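Local coordinates for solute-binding periplasmic protein of iron/siderophore ABC transporter (Yersinia pestis, PDB 6B2Y), which probably binds chelated iron in the periplasm and delivers it to an ABC transporter for import, at residues Arg89-Ala101 and Ser283-Val297. Residues are numbered along the deposited sequence; the frame is centred on the assembly and turned at random.
Sequences RKLDPQTYAIYKA and SPGSDAPGVVLGAQV. With NA (sodium ion), chain C.
Q94 reaches from the first turn of helix 93-102 into the loop 283-297 and joins the two through its side-chain amide. Its chain is extended beyond CG (chi2 176°), which carries the amide to the loop backbone. Q94 OE1 accepts from Q296 N, in the type I turn G294-V297, at 2.9 Å, in the carbonyl plane and on a lone pair, with an N-H...O angle of 159°. The A295 N is also close to OE1, but the angle is too poor for a bond. Q94 NE2 donates to L293 O at 3.2 Å, a more bent bond that meets the carbonyl from above its plane. NE2 also makes a weak hydrogen bond to K282 O. The buried amide thus has partners at both ends, which should fix its rotation.

A295 N is satisfied by a water at 3.1 Å, and this water donates to D92 OD1 at 2.7 Å. D92 is the N-cap of helix 93-102. Its OD1 takes a weak capping bond from T95 N. D92 OD2 accepts from T95 OG1 at 2.7 Å and is also bonded to Y67. The capping carboxylate therefore serves the loop as well, through one water.

Van der Waals packing flanks the amide. S283 OG packs against Q94 CG. A295 CB makes an apolar contact with I98 CG1 at 3.8 Å. The Q296 side chain lies across the helix surface, its amide 25° from the plane of the Q94 amide, and Q296 NE2 is 3.4 Å from A97 CB.

The contact bridges the two lobes of this periplasmic binding protein. Helix 93-102 comes after strand 81-85 of the parallel sheet and the short helix 87-91, while the loop connects strand 275-280 of the mixed sheet to helix 299-310. L293 packs on strand 326-330 and helix 299-310, and the G294 backbone is hydrogen-bonded to that of T379.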
ATOM      1  N   ARG A  89       4.881  -2.985  12.656  1.00 21.00           N
ATOM      2  CA  ARG A  89       5.931  -3.890  13.132  1.00 21.75           C
ATOM      3  C   ARG A  89       5.608  -5.348  12.812  1.00 23.30           C
ATOM      4  O   ARG A  89       6.500  -6.123  12.443  1.00 23.58           O
ATOM      5  CB  ARG A  89       6.145  -3.727  14.633  1.00 23.78           C
ATOM      6  CG  ARG A  89       7.359  -4.514  15.132  1.00 26.54           C
ATOM      7  CD  ARG A  89       7.457  -4.467  16.638  1.00 31.63           C
ATOM      8  NE  ARG A  89       6.585  -5.435  17.291  1.00 30.57           N
ATOM      9  CZ  ARG A  89       6.167  -5.333  18.550  1.00 32.31           C
ATOM     10  NH1 ARG A  89       6.525  -4.284  19.289  1.00 32.78           N
ATOM     11  NH2 ARG A  89       5.380  -6.267  19.068  1.00 27.94           N
ATOM     12  N   LYS A  90       4.343  -5.737  12.951  1.00 23.13           N
ATOM     13  CA  LYS A  90       3.974  -7.146  12.866  1.00 23.85           C
ATOM     14  C   LYS A  90       3.768  -7.617  11.430  1.00 30.17           C
ATOM     15  O   LYS A  90       4.133  -8.753  11.086  1.00 27.31           O
ATOM     16  CB  LYS A  90       2.710  -7.391  13.682  1.00 29.58           C
ATOM     17  CG  LYS A  90       2.446  -8.867  13.891  1.00 40.53           C
ATOM     18  CD  LYS A  90       0.959  -9.185  13.857  1.00 42.84           C
ATOM     19  CE  LYS A  90       0.730 -10.681  14.051  1.00 47.65           C
ATOM     20  NZ  LYS A  90       0.379 -11.026  15.453  1.00 50.61           N
ATOM     21  N   LEU A  91       3.194  -6.770  10.574  1.00 25.76           N
ATOM     22  CA  LEU A  91       2.903  -7.172   9.205  1.00 26.16           C
ATOM     23  C   LEU A  91       3.904  -6.632   8.196  1.00 23.90           C
ATOM     24  O   LEU A  91       3.929  -7.109   7.055  1.00 29.24           O
ATOM     25  CB  LEU A  91       1.480  -6.746   8.818  1.00 28.74           C
ATOM     26  CG  LEU A  91       0.373  -7.417   9.635  1.00 26.67           C
ATOM     27  CD1 LEU A  91      -1.003  -7.075   9.081  1.00 32.65           C
ATOM     28  CD2 LEU A  91       0.573  -8.933   9.695  1.00 34.15           C
ATOM     29  N   ASP A  92       4.745  -5.678   8.577  1.00 22.73           N
ATOM     30  CA  ASP A  92       5.859  -5.236   7.738  1.00 20.50           C
ATOM     31  C   ASP A  92       7.161  -5.239   8.535  1.00 23.13           C
ATOM     32  O   ASP A  92       7.838  -4.213   8.642  1.00 18.85           O
ATOM     33  CB  ASP A  92       5.590  -3.847   7.155  1.00 21.86           C
ATOM     34  CG  ASP A  92       6.519  -3.517   6.002  1.00 25.20           C
ATOM     35  OD1 ASP A  92       7.372  -4.371   5.673  1.00 25.40           O
ATOM     36  OD2 ASP A  92       6.392  -2.414   5.411  1.00 24.77           O
ATOM     37  N   PRO A  93       7.563  -6.399   9.074  1.00 24.95           N
ATOM     38  CA  PRO A  93       8.827  -6.456   9.837  1.00 20.47           C
ATOM     39  C   PRO A  93      10.058  -6.040   9.052  1.00 25.09           C
ATOM     40  O   PRO A  93      11.030  -5.552   9.653  1.00 24.13           O
ATOM     41  CB  PRO A  93       8.915  -7.935  10.246  1.00 23.74           C
ATOM     42  CG  PRO A  93       8.062  -8.661   9.236  1.00 20.35           C
ATOM     43  CD  PRO A  93       6.918  -7.722   8.992  1.00 22.12           C
ATOM     44  N   GLN A  94      10.075  -6.247   7.732  1.00 20.36           N
ATOM     45  CA  GLN A  94      11.256  -5.887   6.961  1.00 22.50           C
ATOM     46  C   GLN A  94      11.478  -4.381   6.956  1.00 24.04           C
ATOM     47  O   GLN A  94      12.591  -3.910   7.211  1.00 25.42           O
ATOM     48  CB  GLN A  94      11.137  -6.419   5.538  1.00 25.16           C
ATOM     49  CG  GLN A  94      10.994  -7.922   5.473  1.00 24.68           C
ATOM     50  CD  GLN A  94      10.787  -8.377   4.062  1.00 23.25           C
ATOM     51  OE1 GLN A  94      11.560  -8.015   3.172  1.00 25.54           O
ATOM     52  NE2 GLN A  94       9.724  -9.133   3.834  1.00 24.46           N
ATOM     53  N   THR A  95      10.440  -3.601   6.632  1.00 23.96           N
ATOM     54  CA  THR A  95      10.593  -2.151   6.682  1.00 22.55           C
ATOM     55  C   THR A  95      10.938  -1.692   8.091  1.00 22.06           C
ATOM     56  O   THR A  95      11.793  -0.821   8.270  1.00 25.82           O
ATOM     57  CB  THR A  95       9.319  -1.459   6.193  1.00 24.48           C
ATOM     58  OG1 THR A  95       9.019  -1.916   4.876  1.00 22.35           O
ATOM     59  CG2 THR A  95       9.502   0.053   6.166  1.00 21.35           C
ATOM     60  N   TYR A  96      10.292  -2.281   9.099  1.00 21.69           N
ATOM     61  CA  TYR A  96      10.603  -1.937  10.483  1.00 24.04           C
ATOM     62  C   TYR A  96      12.091  -2.147  10.771  1.00 25.38           C
ATOM     63  O   TYR A  96      12.731  -1.309  11.423  1.00 26.30           O
ATOM     64  CB  TYR A  96       9.737  -2.774  11.423  1.00 25.21           C
ATOM     65  CG  TYR A  96       9.882  -2.440  12.898  1.00 23.47           C
ATOM     66  CD1 TYR A  96      10.960  -2.937  13.638  1.00 24.98           C
ATOM     67  CD2 TYR A  96       8.942  -1.654  13.553  1.00 23.09           C
ATOM     68  CE1 TYR A  96      11.095  -2.654  14.972  1.00 27.83           C
ATOM     69  CE2 TYR A  96       9.071  -1.361  14.904  1.00 25.66           C
ATOM     70  CZ  TYR A  96      10.167  -1.864  15.604  1.00 30.23           C
ATOM     71  OH  TYR A  96      10.333  -1.593  16.944  1.00 30.38           O
ATOM     72  N   ALA A  97      12.658  -3.244  10.255  1.00 26.36           N
ATOM     73  CA  ALA A  97      14.072  -3.558  10.477  1.00 27.02           C
ATOM     74  C   ALA A  97      14.984  -2.482   9.899  1.00 31.03           C
ATOM     75  O   ALA A  97      15.979  -2.094  10.528  1.00 29.53           O
ATOM     76  CB  ALA A  97      14.399  -4.919   9.863  1.00 27.30           C
ATOM     77  N   ILE A  98      14.668  -1.994   8.696  1.00 26.22           N
ATOM     78  CA  ILE A  98      15.520  -1.003   8.055  1.00 23.85           C
ATOM     79  C   ILE A  98      15.500   0.297   8.841  1.00 29.06           C
ATOM     80  O   ILE A  98      16.537   0.954   9.001  1.00 31.30           O
ATOM     81  CB  ILE A  98      15.085  -0.788   6.594  1.00 26.14           C
ATOM     82  CG1 ILE A  98      15.209  -2.097   5.814  1.00 27.76           C
ATOM     83  CG2 ILE A  98      15.903   0.346   5.953  1.00 27.04           C
ATOM     84  CD1 ILE A  98      16.643  -2.530   5.548  1.00 28.76           C
ATOM     85  N   TYR A  99      14.322   0.691   9.344  1.00 28.06           N
ATOM     86  CA  TYR A  99      14.220   1.878  10.190  1.00 24.69           C
ATOM     87  C   TYR A  99      14.928   1.675  11.528  1.00 32.54           C
ATOM     88  O   TYR A  99      15.584   2.591  12.035  1.00 30.69           O
ATOM     89  CB  TYR A  99      12.755   2.240  10.413  1.00 24.03           C
ATOM     90  CG  TYR A  99      12.203   3.088   9.284  1.00 26.71           C
ATOM     91  CD1 TYR A  99      11.672   2.506   8.141  1.00 28.06           C
ATOM     92  CD2 TYR A  99      12.263   4.467   9.349  1.00 22.76           C
ATOM     93  CE1 TYR A  99      11.179   3.297   7.102  1.00 24.45           C
ATOM     94  CE2 TYR A  99      11.781   5.264   8.321  1.00 26.12           C
ATOM     95  CZ  TYR A  99      11.241   4.673   7.204  1.00 28.24           C
ATOM     96  OH  TYR A  99      10.772   5.479   6.180  1.00 25.08           O
ATOM     97  N   LYS A 100      14.789   0.488  12.117  1.00 29.39           N
ATOM     98  CA  LYS A 100      15.427   0.221  13.409  1.00 31.74           C
ATOM     99  C   LYS A 100      16.942   0.366  13.316  1.00 35.26           C
ATOM    100  O   LYS A 100      17.583   0.891  14.237  1.00 34.85           O
ATOM    101  CB  LYS A 100      15.051  -1.182  13.887  1.00 30.48           C
ATOM    102  CG  LYS A 100      15.668  -1.577  15.230  1.00 32.07           C
ATOM    103  CD  LYS A 100      15.111  -2.908  15.718  1.00 33.48           C
ATOM    104  CE  LYS A 100      15.630  -3.230  17.120  1.00 39.60           C
ATOM    105  NZ  LYS A 100      15.347  -4.639  17.509  1.00 38.15           N
ATOM    106  N   ALA A 101      17.525  -0.082  12.201  1.00 30.29           N
ATOM    107  CA  ALA A 101      18.973  -0.005  12.027  1.00 34.32           C
ATOM    108  C   ALA A 101      19.461   1.433  12.098  1.00 36.68           C
ATOM    109  O   ALA A 101      20.502   1.719  12.698  1.00 36.76           O
ATOM    110  CB  ALA A 101      19.365  -0.643  10.699  1.00 29.63           C
ATOM    111  N   SER A 283       8.328 -12.567   4.520  1.00 29.40           N
ATOM    112  CA  SER A 283       9.744 -12.429   4.833  1.00 32.67           C
ATOM    113  C   SER A 283      10.498 -13.675   4.382  1.00 32.86           C
ATOM    114  O   SER A 283       9.959 -14.782   4.466  1.00 29.87           O
ATOM    115  CB  SER A 283       9.942 -12.224   6.333  1.00 30.77           C
ATOM    116  OG  SER A 283       9.615 -10.898   6.707  1.00 28.65           O
ATOM    117  N   PRO A 284      11.725 -13.506   3.889  1.00 35.41           N
ATOM    118  CA  PRO A 284      12.493 -14.660   3.403  1.00 38.80           C
ATOM    119  C   PRO A 284      12.571 -15.748   4.461  1.00 41.22           C
ATOM    120  O   PRO A 284      12.811 -15.478   5.639  1.00 41.63           O
ATOM    121  CB  PRO A 284      13.874 -14.068   3.098  1.00 36.15           C
ATOM    122  CG  PRO A 284      13.642 -12.601   2.937  1.00 35.97           C
ATOM    123  CD  PRO A 284      12.507 -12.259   3.852  1.00 30.96           C
ATOM    124  N   GLY A 285      12.325 -16.985   4.038  1.00 42.66           N
ATOM    125  CA  GLY A 285      12.359 -18.113   4.945  1.00 45.24           C
ATOM    126  C   GLY A 285      11.153 -18.268   5.839  1.00 49.69           C
ATOM    127  O   GLY A 285      11.172 -19.125   6.729  1.00 47.29           O
ATOM    128  N   SER A 286      10.107 -17.467   5.644  1.00 48.16           N
ATOM    129  CA  SER A 286       8.898 -17.622   6.445  1.00 46.76           C
ATOM    130  C   SER A 286       8.268 -18.989   6.205  1.00 51.73           C
ATOM    131  O   SER A 286       8.397 -19.578   5.126  1.00 48.39           O
ATOM    132  CB  SER A 286       7.890 -16.523   6.108  1.00 46.72           C
ATOM    133  OG  SER A 286       7.023 -16.945   5.073  1.00 50.28           O
ATOM    134  N   ASP A 287       7.569 -19.493   7.224  1.00 53.15           N
ATOM    135  CA  ASP A 287       6.889 -20.777   7.096  1.00 55.41           C
ATOM    136  C   ASP A 287       5.491 -20.647   6.509  1.00 55.40           C
ATOM    137  O   ASP A 287       5.000 -21.598   5.891  1.00 53.52           O
ATOM    138  CB  ASP A 287       6.805 -21.465   8.465  1.00 62.28           C
ATOM    139  CG  ASP A 287       8.139 -22.029   8.926  1.00 65.79           C
ATOM    140  OD1 ASP A 287       8.984 -22.392   8.072  1.00 62.05           O
ATOM    141  OD2 ASP A 287       8.346 -22.092  10.155  1.00 74.34           O
ATOM    142  N   ALA A 288       4.841 -19.498   6.683  1.00 54.68           N
ATOM    143  CA  ALA A 288       3.517 -19.311   6.109  1.00 51.71           C
ATOM    144  C   ALA A 288       3.630 -19.092   4.600  1.00 43.89           C
ATOM    145  O   ALA A 288       4.535 -18.390   4.137  1.00 46.02           O
ATOM    146  CB  ALA A 288       2.797 -18.127   6.762  1.00 46.11           C
ATOM    147  N   PRO A 289       2.739 -19.681   3.811  1.00 41.14           N
ATOM    148  CA  PRO A 289       2.839 -19.545   2.356  1.00 39.76           C
ATOM    149  C   PRO A 289       2.532 -18.127   1.899  1.00 36.01           C
ATOM    150  O   PRO A 289       1.918 -17.326   2.609  1.00 36.99           O
ATOM    151  CB  PRO A 289       1.797 -20.542   1.837  1.00 40.85           C
ATOM    152  CG  PRO A 289       0.797 -20.653   2.947  1.00 43.41           C
ATOM    153  CD  PRO A 289       1.582 -20.498   4.226  1.00 46.90           C
ATOM    154  N   GLY A 290       2.985 -17.814   0.695  1.00 33.66           N
ATOM    155  CA  GLY A 290       2.786 -16.499   0.110  1.00 30.27           C
ATOM    156  C   GLY A 290       4.011 -16.004  -0.635  1.00 26.20           C
ATOM    157  O   GLY A 290       5.115 -16.525  -0.506  1.00 28.24           O
ATOM    158  N   VAL A 291       3.801 -14.953  -1.431  1.00 27.21           N
ATOM    159  CA  VAL A 291       4.882 -14.345  -2.187  1.00 28.25           C
ATOM    160  C   VAL A 291       5.793 -13.567  -1.242  1.00 28.22           C
ATOM    161  O   VAL A 291       5.321 -12.854  -0.341  1.00 25.53           O
ATOM    162  CB  VAL A 291       4.301 -13.431  -3.284  1.00 31.82           C
ATOM    163  CG1 VAL A 291       5.414 -12.751  -4.053  1.00 27.80           C
ATOM    164  CG2 VAL A 291       3.402 -14.238  -4.229  1.00 27.86           C
ATOM    165  N   VAL A 292       7.098 -13.700  -1.446  1.00 25.15           N
ATOM    166  CA  VAL A 292       8.125 -13.113  -0.588  1.00 23.04           C
ATOM    167  C   VAL A 292       8.649 -11.844  -1.251  1.00 25.38           C
ATOM    168  O   VAL A 292       9.293 -11.901  -2.307  1.00 24.85           O
ATOM    169  CB  VAL A 292       9.257 -14.121  -0.322  1.00 25.86           C
ATOM    170  CG1 VAL A 292      10.419 -13.434   0.359  1.00 25.46           C
ATOM    171  CG2 VAL A 292       8.729 -15.256   0.524  1.00 27.72           C
ATOM    172  N   LEU A 293       8.357 -10.688  -0.641  1.00 23.00           N
ATOM    173  CA  LEU A 293       8.742  -9.380  -1.156  1.00 24.98           C
ATOM    174  C   LEU A 293       8.906  -8.428   0.015  1.00 24.06           C
ATOM    175  O   LEU A 293       8.269  -8.610   1.060  1.00 26.42           O
ATOM    176  CB  LEU A 293       7.690  -8.811  -2.126  1.00 24.37           C
ATOM    177  CG  LEU A 293       7.409  -9.598  -3.401  1.00 23.48           C
ATOM    178  CD1 LEU A 293       6.052  -9.210  -3.987  1.00 24.52           C
ATOM    179  CD2 LEU A 293       8.521  -9.370  -4.399  1.00 28.26           C
ATOM    180  N   GLY A 294       9.756  -7.398  -0.159  1.00 24.13           N
ATOM    181  CA  GLY A 294       9.923  -6.365   0.841  1.00 22.44           C
ATOM    182  C   GLY A 294      11.366  -5.893   0.959  1.00 26.37           C
ATOM    183  O   GLY A 294      12.231  -6.242   0.160  1.00 27.82           O
ATOM    184  N   ALA A 295      11.621  -5.090   2.001  1.00 24.11           N
ATOM    185  CA  ALA A 295      12.858  -4.315   2.085  1.00 24.59           C
ATOM    186  C   ALA A 295      14.087  -5.187   2.288  1.00 27.50           C
ATOM    187  O   ALA A 295      15.207  -4.691   2.118  1.00 32.46           O
ATOM    188  CB  ALA A 295      12.764  -3.284   3.212  1.00 24.28           C
ATOM    189  N   GLN A 296      13.906  -6.458   2.642  1.00 27.25           N
ATOM    190  CA  GLN A 296      15.026  -7.362   2.882  1.00 27.99           C
ATOM    191  C   GLN A 296      15.017  -8.543   1.926  1.00 31.50           C
ATOM    192  O   GLN A 296      15.762  -9.514   2.133  1.00 31.73           O
ATOM    193  CB  GLN A 296      15.008  -7.853   4.333  1.00 24.09           C
ATOM    194  CG  GLN A 296      15.142  -6.727   5.373  1.00 28.30           C
ATOM    195  CD  GLN A 296      15.047  -7.235   6.800  1.00 27.84           C
ATOM    196  OE1 GLN A 296      14.127  -7.973   7.156  1.00 31.26           O
ATOM    197  NE2 GLN A 296      16.020  -6.855   7.625  1.00 32.58           N
ATOM    198  N   VAL A 297      14.208  -8.490   0.875  1.00 29.58           N
ATOM    199  CA  VAL A 297      14.084  -9.586  -0.075  1.00 28.26           C
ATOM    200  C   VAL A 297      14.961  -9.295  -1.285  1.00 29.26           C
ATOM    201  O   VAL A 297      14.956  -8.176  -1.814  1.00 26.84           O
ATOM    202  CB  VAL A 297      12.615  -9.789  -0.490  1.00 27.25           C
ATOM    203  CG1 VAL A 297      12.519 -10.810  -1.605  1.00 25.01           C
ATOM    204  CG2 VAL A 297      11.814 -10.237   0.720  1.00 27.43           C
TER
HETATM  205 NA    NA C 401       9.443   4.042   4.509  1.00 33.98          NA
HETATM  206  O   HOH W   1       9.042  -4.535   3.550  1.00 26.06           O
HETATM  207  O   HOH W   2      10.766   1.799   3.264  1.00 30.13           O